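Local coordinates for voltage-sensor containing phosphatase (Ciona intestinalis, PDB 3V0D), which is a voltage-sensitive phosphatase that probably dephosphorylates phosphoinositides with a PTP-type catalytic domain coupled to a PTEN-like C2 domain, at residues E309-P314 with D325-K330; Y70-E75 with I122-K127; P64-I69 with T115-H120. The protein carries 1 engineered substitution. One frame throughout, in Å; residues are numbered along the deposited sequence. Where two conformers were deposited one is given.

Contact 1. Residues E309-P314 with D325-K330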
loop_
_atom_site.group_PDB
_atom_site.type_symbol
_atom_site.label_atom_id
_atom_site.label_comp_id
_atom_site.label_asym_id
_atom_site.label_seq_id
_atom_site.Cartn_x
_atom_site.Cartn_y
_atom_site.Cartn_z
ATOM N N GLU A 309 13.979 -4.674 1.235
ATOM C CA GLU A 309 12.762 -5.249 0.659
ATOM C C GLU A 309 11.487 -4.701 1.288
ATOM O O GLU A 309 10.404 -4.905 0.757
ATOM C CB GLU A 309 12.809 -6.763 0.898
ATOM C CG GLU A 309 13.914 -7.513 0.159
ATOM C CD GLU A 309 15.372 -7.155 0.536
ATOM O OE1 GLU A 309 16.182 -7.120 -0.445
ATOM O OE2 GLU A 309 15.708 -6.956 1.760
ATOM N N GLU A 310 11.641 -4.053 2.435
ATOM C CA GLU A 310 10.519 -3.501 3.202
ATOM C C GLU A 310 10.284 -2.025 2.982
ATOM O O GLU A 310 9.415 -1.446 3.619
ATOM C CB GLU A 310 10.751 -3.723 4.691
ATOM C CG GLU A 310 10.639 -5.153 5.174
ATOM C CD GLU A 310 11.008 -5.229 6.627
ATOM O OE1 GLU A 310 10.100 -5.401 7.465
ATOM O OE2 GLU A 310 12.206 -5.076 6.943
ATOM N N ILE A 311 11.041 -1.411 2.071
ATOM C CA ILE A 311 10.928 0.026 1.800
ATOM C C ILE A 311 10.395 0.212 0.374
ATOM O O ILE A 311 10.791 -0.528 -0.530
ATOM C CB ILE A 311 12.312 0.703 1.966
ATOM C CG1 ILE A 311 12.844 0.481 3.376
ATOM C CG2 ILE A 311 12.234 2.213 1.645
ATOM C CD1 ILE A 311 14.345 0.794 3.558
ATOM N N ASP A 312 9.498 1.181 0.184
ATOM C CA ASP A 312 8.896 1.396 -1.118
ATOM C C ASP A 312 9.865 2.121 -2.026
ATOM O O ASP A 312 10.271 3.265 -1.791
ATOM C CB ASP A 312 7.584 2.181 -0.997
ATOM C CG ASP A 312 6.564 1.489 -0.092
ATOM O OD1 ASP A 312 5.791 2.197 0.573
ATOM O OD2 ASP A 312 6.522 0.238 -0.108
ATOM N N ASN A 313 10.177 1.403 -3.111
ATOM C CA ASN A 313 11.018 1.744 -4.277
ATOM C C ASN A 313 12.296 0.884 -4.272
ATOM O O ASN A 313 12.570 0.193 -5.257
ATOM C CB ASN A 313 11.300 3.240 -4.504
ATOM C CG ASN A 313 10.034 4.025 -4.844
ATOM O OD1 ASN A 313 9.038 3.466 -5.325
ATOM N ND2 ASN A 313 10.099 5.336 -4.648
ATOM N N PRO A 314 13.055 0.843 -3.153
ATOM C CA PRO A 314 14.175 -0.103 -3.067
ATOM C C PRO A 314 13.695 -1.558 -3.087
ATOM O O PRO A 314 14.507 -2.449 -3.342
ATOM C CB PRO A 314 14.807 0.225 -1.707
ATOM C CG PRO A 314 14.438 1.663 -1.447
ATOM C CD PRO A 314 13.000 1.702 -1.953
ATOM N N ASP A 325 22.371 -4.749 -0.359
ATOM C CA ASP A 325 21.563 -5.679 0.453
ATOM C C ASP A 325 21.467 -5.301 1.930
ATOM O O ASP A 325 20.521 -5.713 2.604
ATOM C CB ASP A 325 21.939 -7.152 0.242
ATOM C CG ASP A 325 23.364 -7.461 0.606
ATOM O OD1 ASP A 325 24.019 -6.702 1.341
ATOM O OD2 ASP A 325 23.833 -8.527 0.168
ATOM N N ASN A 326 22.402 -4.478 2.406
ATOM C CA ASN A 326 22.407 -4.010 3.785
ATOM C C ASN A 326 21.834 -2.588 3.947
ATOM O O ASN A 326 21.962 -1.994 5.022
ATOM C CB ASN A 326 23.796 -4.100 4.415
ATOM C CG ASN A 326 24.846 -3.272 3.687
ATOM O OD1 ASN A 326 25.711 -2.667 4.332
ATOM N ND2 ASN A 326 24.814 -3.269 2.358
ATOM N N PHE A 327 21.189 -2.078 2.900
ATOM C CA PHE A 327 20.482 -0.795 3.009
ATOM C C PHE A 327 19.264 -0.960 3.910
ATOM O O PHE A 327 18.407 -1.805 3.668
ATOM C CB PHE A 327 20.047 -0.344 1.627
ATOM C CG PHE A 327 19.327 0.985 1.641
ATOM C CD1 PHE A 327 20.062 2.166 1.658
ATOM C CD2 PHE A 327 17.927 1.069 1.613
ATOM C CE1 PHE A 327 19.409 3.396 1.679
ATOM C CE2 PHE A 327 17.280 2.294 1.617
ATOM C CZ PHE A 327 18.019 3.458 1.650
ATOM N N THR A 328 19.217 -0.143 4.956
ATOM C CA THR A 328 18.103 -0.161 5.921
ATOM C C THR A 328 17.800 1.251 6.370
ATOM O O THR A 328 18.683 2.124 6.336
ATOM C CB THR A 328 18.388 -1.050 7.194
ATOM O OG1 THR A 328 19.326 -0.400 8.055
ATOM C CG2 THR A 328 18.871 -2.441 6.836
ATOM N N VAL A 329 16.570 1.461 6.823
ATOM C CA VAL A 329 16.168 2.717 7.456
ATOM C C VAL A 329 15.540 2.365 8.795
ATOM O O VAL A 329 14.661 1.512 8.858
ATOM C CB VAL A 329 15.162 3.499 6.585
ATOM C CG1 VAL A 329 14.744 4.799 7.305
ATOM C CG2 VAL A 329 15.785 3.833 5.206
ATOM N N LYS A 330 16.009 3.026 9.855
ATOM C CA LYS A 330 15.491 2.858 11.215
ATOM C C LYS A 330 14.967 4.208 11.714
ATOM O O LYS A 330 15.717 5.191 11.702
ATOM C CB LYS A 330 16.576 2.334 12.148
ATOM C CG LYS A 330 16.137 2.297 13.595
ATOM C CD LYS A 330 17.179 1.718 14.509
ATOM C CE LYS A 330 18.301 2.678 14.747
ATOM N NZ LYS A 330 19.149 2.153 15.848
HETATM O O HOH W 1 18.427 -7.576 2.170
#

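Contact 2. Residues Y70-E75 with I122-K127. Engineered in segment 122-127: S126 (natural residue Cys). With PO4 (phosphate ion), chain C.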
loop_
_atom_site.group_PDB
_atom_site.type_symbol
_atom_site.label_atom_id
_atom_site.label_comp_id
_atom_site.label_asym_id
_atom_site.label_seq_id
_atom_site.Cartn_x
_atom_site.Cartn_y
_atom_site.Cartn_z
ATOM N N TYR A 70 -16.124 -1.949 -5.303
ATOM C CA TYR A 70 -15.242 -1.139 -4.468
ATOM C C TYR A 70 -14.257 -0.399 -5.352
ATOM O O TYR A 70 -13.457 -1.031 -6.065
ATOM C CB TYR A 70 -14.500 -2.040 -3.463
ATOM C CG TYR A 70 -15.432 -2.694 -2.478
ATOM C CD1 TYR A 70 -16.040 -3.901 -2.755
ATOM C CD2 TYR A 70 -15.758 -2.053 -1.278
ATOM C CE1 TYR A 70 -16.925 -4.499 -1.857
ATOM C CE2 TYR A 70 -16.658 -2.629 -0.369
ATOM C CZ TYR A 70 -17.234 -3.847 -0.683
ATOM O OH TYR A 70 -18.099 -4.460 0.190
ATOM N N ASN A 71 -14.333 0.931 -5.308
ATOM C CA ASN A 71 -13.408 1.798 -6.032
ATOM C C ASN A 71 -12.346 2.260 -5.050
ATOM O O ASN A 71 -12.653 3.023 -4.127
ATOM C CB ASN A 71 -14.163 2.996 -6.619
ATOM C CG ASN A 71 -13.233 4.010 -7.234
ATOM O OD1 ASN A 71 -12.036 3.781 -7.373
ATOM N ND2 ASN A 71 -13.768 5.154 -7.603
ATOM N N LEU A 72 -11.110 1.799 -5.248
ATOM C CA LEU A 72 -10.004 2.072 -4.321
ATOM C C LEU A 72 -9.193 3.304 -4.717
ATOM O O LEU A 72 -8.149 3.568 -4.125
ATOM C CB LEU A 72 -9.105 0.868 -4.212
ATOM C CG LEU A 72 -9.556 -0.262 -3.301
ATOM C CD1 LEU A 72 -11.029 -0.604 -3.396
ATOM C CD2 LEU A 72 -8.668 -1.447 -3.469
ATOM N N CYS A 73 -9.651 4.072 -5.707
ATOM C CA CYS A 73 -8.832 5.186 -6.212
ATOM C C CYS A 73 -9.185 6.488 -5.533
ATOM O O CYS A 73 -10.295 7.011 -5.692
ATOM C CB CYS A 73 -9.062 5.379 -7.709
ATOM S SG CYS A 73 -8.660 3.946 -8.704
ATOM N N SER A 74 -8.223 7.094 -4.843
ATOM C CA SER A 74 -8.442 8.449 -4.362
ATOM C C SER A 74 -8.554 9.425 -5.535
ATOM O O SER A 74 -9.156 10.486 -5.397
ATOM C CB SER A 74 -7.327 8.902 -3.436
ATOM O OG SER A 74 -6.127 8.991 -4.188
ATOM N N GLU A 75 -7.964 9.088 -6.677
ATOM C CA GLU A 75 -7.776 10.074 -7.735
ATOM C C GLU A 75 -9.031 10.309 -8.563
ATOM O O GLU A 75 -9.101 11.348 -9.217
ATOM C CB GLU A 75 -6.658 9.598 -8.664
ATOM C CG GLU A 75 -5.303 9.472 -7.973
ATOM C CD GLU A 75 -5.019 8.108 -7.324
ATOM O OE1 GLU A 75 -3.857 7.903 -6.911
ATOM O OE2 GLU A 75 -5.922 7.259 -7.237
ATOM N N ILE A 122 -18.227 -9.521 -4.599
ATOM C CA ILE A 122 -17.559 -8.238 -4.491
ATOM C C ILE A 122 -16.600 -8.112 -5.646
ATOM O O ILE A 122 -15.909 -9.065 -6.015
ATOM C CB ILE A 122 -16.852 -8.044 -3.124
ATOM C CG1 ILE A 122 -15.769 -9.089 -2.841
ATOM C CG2 ILE A 122 -17.898 -7.995 -2.010
ATOM C CD1 ILE A 122 -15.109 -8.941 -1.460
ATOM N N ALA A 123 -16.543 -6.902 -6.209
ATOM C CA ALA A 123 -15.611 -6.591 -7.295
ATOM C C ALA A 123 -14.789 -5.401 -6.863
ATOM O O ALA A 123 -15.330 -4.298 -6.685
ATOM C CB ALA A 123 -16.346 -6.323 -8.605
ATOM N N ILE A 124 -13.501 -5.643 -6.679
ATOM C CA ILE A 124 -12.567 -4.647 -6.172
ATOM C C ILE A 124 -11.738 -4.142 -7.333
ATOM O O ILE A 124 -11.196 -4.935 -8.102
ATOM C CB ILE A 124 -11.712 -5.254 -5.056
ATOM C CG1 ILE A 124 -12.627 -5.750 -3.911
ATOM C CG2 ILE A 124 -10.692 -4.254 -4.548
ATOM C CD1 ILE A 124 -11.970 -6.628 -2.880
ATOM N N HIS A 125 -11.666 -2.825 -7.473
ATOM C CA HIS A 125 -10.851 -2.239 -8.524
ATOM C C HIS A 125 -10.057 -1.083 -8.033
ATOM O O HIS A 125 -10.403 -0.403 -7.053
ATOM C CB HIS A 125 -11.668 -1.847 -9.777
ATOM C CG HIS A 125 -12.408 -0.550 -9.663
ATOM N ND1 HIS A 125 -11.803 0.677 -9.852
ATOM C CD2 HIS A 125 -13.714 -0.286 -9.387
ATOM C CE1 HIS A 125 -12.706 1.636 -9.682
ATOM N NE2 HIS A 125 -13.875 1.082 -9.420
ATOM N N SER A 126 -8.985 -0.807 -8.772
ATOM C CA SER A 126 -8.192 0.376 -8.574
ATOM C C SER A 126 -7.959 0.996 -9.956
ATOM O O SER A 126 -8.931 1.110 -10.713
ATOM C CB SER A 126 -6.967 0.089 -7.716
ATOM O OG SER A 126 -6.317 -1.096 -8.120
ATOM N N LYS A 127 -6.737 1.401 -10.308
ATOM C CA LYS A 127 -6.484 1.876 -11.676
ATOM C C LYS A 127 -6.222 0.662 -12.552
ATOM O O LYS A 127 -6.982 0.374 -13.479
ATOM C CB LYS A 127 -5.317 2.870 -11.702
ATOM C CG LYS A 127 -5.038 3.410 -13.075
ATOM C CD LYS A 127 -3.915 4.456 -13.101
ATOM C CE LYS A 127 -3.717 4.953 -14.527
ATOM N NZ LYS A 127 -2.700 6.038 -14.648
HETATM P P PO4 C . -3.316 -0.101 -8.958
HETATM O O1 PO4 C . -1.876 0.419 -8.820
HETATM O O2 PO4 C . -4.191 1.063 -9.362
HETATM O O3 PO4 C . -3.309 -1.156 -10.029
HETATM O O4 PO4 C . -3.753 -0.656 -7.672
#

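Contact 3. Residues P64-I69 with T115-H120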
loop_
_atom_site.group_PDB
_atom_site.type_symbol
_atom_site.label_atom_id
_atom_site.label_comp_id
_atom_site.label_asym_id
_atom_site.label_seq_id
_atom_site.Cartn_x
_atom_site.Cartn_y
_atom_site.Cartn_z
ATOM N N PRO A 64 -27.024 -10.136 -11.289
ATOM C CA PRO A 64 -28.069 -9.137 -11.050
ATOM C C PRO A 64 -28.480 -9.045 -9.581
ATOM O O PRO A 64 -28.770 -10.064 -8.926
ATOM C CB PRO A 64 -29.253 -9.628 -11.918
ATOM C CG PRO A 64 -28.982 -11.060 -12.147
ATOM C CD PRO A 64 -27.486 -11.172 -12.225
ATOM N N ASP A 65 -28.454 -7.816 -9.067
ATOM C CA ASP A 65 -28.814 -7.510 -7.677
ATOM C C ASP A 65 -27.960 -8.219 -6.641
ATOM O O ASP A 65 -28.329 -8.284 -5.464
ATOM C CB ASP A 65 -30.297 -7.799 -7.393
ATOM C CG ASP A 65 -31.224 -7.000 -8.262
ATOM O OD1 ASP A 65 -31.041 -5.769 -8.403
ATOM O OD2 ASP A 65 -32.152 -7.624 -8.800
ATOM N N LYS A 66 -26.798 -8.728 -7.061
ATOM C CA LYS A 66 -25.965 -9.511 -6.154
ATOM C C LYS A 66 -24.499 -9.106 -6.239
ATOM O O LYS A 66 -23.608 -9.928 -5.962
ATOM C CB LYS A 66 -26.137 -11.007 -6.427
ATOM C CG LYS A 66 -27.511 -11.530 -5.997
ATOM C CD LYS A 66 -27.517 -13.052 -5.846
ATOM C CE LYS A 66 -28.918 -13.607 -5.859
ATOM N NZ LYS A 66 -29.737 -13.095 -4.739
ATOM N N PHE A 67 -24.237 -7.846 -6.579
ATOM C CA PHE A 67 -22.857 -7.360 -6.603
ATOM C C PHE A 67 -22.653 -6.093 -5.780
ATOM O O PHE A 67 -23.577 -5.290 -5.572
ATOM C CB PHE A 67 -22.386 -7.134 -8.052
ATOM C CG PHE A 67 -23.113 -6.022 -8.763
ATOM C CD1 PHE A 67 -22.673 -4.711 -8.644
ATOM C CD2 PHE A 67 -24.256 -6.275 -9.526
ATOM C CE1 PHE A 67 -23.346 -3.669 -9.276
ATOM C CE2 PHE A 67 -24.927 -5.226 -10.167
ATOM C CZ PHE A 67 -24.471 -3.934 -10.027
ATOM N N ARG A 68 -21.404 -5.896 -5.362
ATOM C CA ARG A 68 -20.968 -4.656 -4.730
ATOM C C ARG A 68 -19.618 -4.320 -5.341
ATOM O O ARG A 68 -18.747 -5.198 -5.443
ATOM C CB ARG A 68 -20.890 -4.802 -3.222
ATOM C CG ARG A 68 -20.693 -3.531 -2.437
ATOM C CD ARG A 68 -21.202 -3.745 -1.030
ATOM N NE ARG A 68 -21.113 -2.570 -0.175
ATOM C CZ ARG A 68 -21.907 -1.513 -0.293
ATOM N NH1 ARG A 68 -22.822 -1.480 -1.256
ATOM N NH2 ARG A 68 -21.771 -0.496 0.558
ATOM N N ILE A 69 -19.444 -3.060 -5.729
ATOM C CA ILE A 69 -18.209 -2.574 -6.366
ATOM C C ILE A 69 -17.439 -1.726 -5.374
ATOM O O ILE A 69 -18.024 -0.858 -4.722
ATOM C CB ILE A 69 -18.553 -1.698 -7.598
ATOM C CG1 ILE A 69 -19.583 -2.371 -8.530
ATOM C CG2 ILE A 69 -17.266 -1.283 -8.337
ATOM C CD1 ILE A 69 -19.136 -3.691 -9.115
ATOM N N THR A 115 -22.246 -11.848 4.004
ATOM C CA THR A 115 -22.871 -12.833 4.885
ATOM C C THR A 115 -24.341 -12.995 4.555
ATOM O O THR A 115 -24.938 -14.035 4.836
ATOM C CB THR A 115 -22.705 -12.355 6.338
ATOM O OG1 THR A 115 -21.317 -12.230 6.638
ATOM C CG2 THR A 115 -23.253 -13.356 7.278
ATOM N N SER A 116 -24.935 -11.972 3.952
ATOM C CA SER A 116 -26.368 -11.978 3.739
ATOM C C SER A 116 -26.865 -12.916 2.623
ATOM O O SER A 116 -28.048 -13.239 2.599
ATOM C CB SER A 116 -26.882 -10.557 3.519
ATOM O OG SER A 116 -26.349 -10.002 2.332
ATOM N N ASP A 117 -25.981 -13.381 1.731
ATOM C CA ASP A 117 -26.403 -14.203 0.585
ATOM C C ASP A 117 -25.168 -14.901 0.017
ATOM O O ASP A 117 -24.204 -14.231 -0.320
ATOM C CB ASP A 117 -27.083 -13.263 -0.426
ATOM C CG ASP A 117 -27.617 -13.938 -1.691
ATOM O OD1 ASP A 117 -28.542 -13.328 -2.274
ATOM O OD2 ASP A 117 -27.114 -14.982 -2.155
ATOM N N PRO A 118 -25.174 -16.247 -0.086
ATOM C CA PRO A 118 -23.956 -16.960 -0.547
ATOM C C PRO A 118 -23.598 -16.686 -2.015
ATOM O O PRO A 118 -22.475 -17.005 -2.448
ATOM C CB PRO A 118 -24.325 -18.429 -0.357
ATOM C CG PRO A 118 -25.812 -18.423 -0.527
ATOM C CD PRO A 118 -26.274 -17.188 0.192
ATOM N N ASP A 119 -24.546 -16.118 -2.769
ATOM C CA ASP A 119 -24.281 -15.768 -4.160
ATOM C C ASP A 119 -23.861 -14.307 -4.340
ATOM O O ASP A 119 -23.651 -13.866 -5.476
ATOM C CB ASP A 119 -25.495 -16.074 -5.045
ATOM C CG ASP A 119 -25.913 -17.538 -4.970
ATOM O OD1 ASP A 119 -27.128 -17.823 -4.922
ATOM O OD2 ASP A 119 -25.028 -18.411 -4.975
ATOM N N HIS A 120 -23.728 -13.545 -3.252
ATOM C CA HIS A 120 -23.203 -12.194 -3.377
ATOM C C HIS A 120 -21.752 -12.221 -3.830
ATOM O O HIS A 120 -20.974 -13.101 -3.450
ATOM C CB HIS A 120 -23.368 -11.454 -2.061
ATOM C CG HIS A 120 -24.736 -10.892 -1.879
ATOM N ND1 HIS A 120 -25.106 -10.182 -0.760
ATOM C CD2 HIS A 120 -25.831 -10.938 -2.678
ATOM C CE1 HIS A 120 -26.372 -9.812 -0.876
ATOM N NE2 HIS A 120 -26.829 -10.252 -2.035
HETATM O O HOH W 2 -29.277 -9.885 -3.056
#

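Contact 1. Residues E309-P314 with D325-K330
I311 packs on F327 and V329, and P314 on F327; a water links E309 to D325. D325 O and E309 OE2, in one of the two conformers of E309, each accept from that water at 2.8 Å. F327 follows. Its CG lies anti to the backbone N (chi1 -179°), which carries CE2 to I311 and P314. I311 CD1 touches F327 CE2 at 3.8 Å, and the two side chains cross at about a right angle. P314 CG meets the same ring atom, F327 CE2, at 4.2 Å. Both approach the ring obliquely. Y323 and F290 also meet this ring, F290 edge-to-face.

The fold here is the PTEN-type C2 domain, a beta sandwich. Strand 328-335 lies between strands 202-210 and 303-307 in one sheet. F290 and its strand, 290-295, belong to the other sheet.

T328 directs its OG1 to T210 and adds little to the loop contact. V329 is more involved: its CG2 sits 3.7 Å from I311 CD1, the methyl that also touches F327. The V329 backbone bonds to L306 on the neighbouring strand.

Contact 2. Residues Y70-E75 with I122-K127
H125 holds CG between its backbone N and carbonyl carbon (chi1 80°), and N71 holds CG anti to its backbone N (chi1 173°). These torsions bring the imidazole over the N71 backbone and set the amide above the ring plane, just outside the rim at CE1, with the two planes 20° apart. N71 CA lies 3.4 Å above the plane of the H125 ring, offset toward the rim, as a CH-pi contact. N71 OD1 comes within 3.2 Å of H125 CE1. OD1 also accepts from C73 N in an Asx turn, with the donor above the carbonyl plane. The ring is fixed at both nitrogens. H125 ND1 donates to S126 O at 3.0 Å, in the carbonyl plane and on a lone pair, while NE2 bonds to Y78 OH.

Strands 67-73 and 121-125 are parallel neighbours in the central sheet of the phosphatase domain. Y70 N donates to A123 O, H125 N to Y70 O, and L72 N to H125 O. On the side of Y70 and I124, I122 CG2 touches the edge of the tyrosine ring at CE1 (3.6 Å). L72 CD2 meets I124 CG2, also at 3.6 Å. Helix 100-115 covers this side, and its D109 bonds to Y70 OH.

H125 opens the HCX5R motif of the PTP family, whose P-loop follows. S126 is engineered; the natural Cys stands where the family has its nucleophile. C73 SG packs 3.3 Å from S126 C. A phosphate occupies the loop, probably from the crystallisation liquor. S126 OG donates to its O4 at 2.6 Å and K127 N to its O2 at 2.7 Å. G128 N, K130 N and R132 NH2 also bond to the phosphate.

Contact 3. Residues P64-I69 with T115-H120
This is a surface contact built on the K66-D117 salt bridge and sits at the edge of the phosphatase domain, where strand 67-73 begins, beside the turn that leads into strand 121-125. K66 NZ donates to D117 OD1 at 2.7 Å, on the syn lone pair. The lysine chain is extended as far as CE and then bends at chi4 (-62°), which brings NZ round to the carboxylate. On its way K66 CD passes D119 CB at 3.7 Å; these two side chains lie side by side and point the same way.

The other oxygen of D117 works inside its own segment. D117 OD2 accepts from D119 N at 2.9 Å, on the anti side and out of the carboxylate plane. That makes an Asx turn. The backbone bond from H120 N to D117 O closes a type I beta turn from D117 to H120. D117 thus has both carboxylate oxygens engaged, one inside the turn and one across to K66.

In the fold, this turn joins the helix to the last strand of a beta-alpha-beta crossover: strand 87-92 leads to helix 100-115, and the chain returns to parallel strand 121-125. Strand 67-73 lies between the two strands.

H120 is the buried residue of the contact. D117 CB sits over the centre of its ring, 3.3 Å above the plane, and W113 of the helix also stacks on H120. K66 CG lies at the ring edge, in plane, 3.8 Å from H120 CD2. H120 ND1 is bonded to W113 O. NE2 meets a water at 2.7 Å, and that water donates to D65 O. Nearby, H120 CA makes a CA-H...O contact with K66 O at 3.5 Å.

Contacts 2 and 3 both use strand 67-73, and their centres are about 17 Å apart. Contact 2 pairs it with strand 121-125; contact 3 joins its start to the turn that leads into 121-125. They touch: A123 N lies 2.9 Å from R68 O, a probable hydrogen bond, and H125 CD2 packs on I69 CG2 at 3.8 Å. Contact 2 runs to the C-terminal ends of the strands, where the P-loop holds the phosphate. Contact 1 belongs to the C2 domain, on the other side of the chain's centre. Its centre is about 28 Å from that of contact 2 and 41 Å from that of contact 3. Nearest atoms of contacts 1 and 2 are about 13 Å apart.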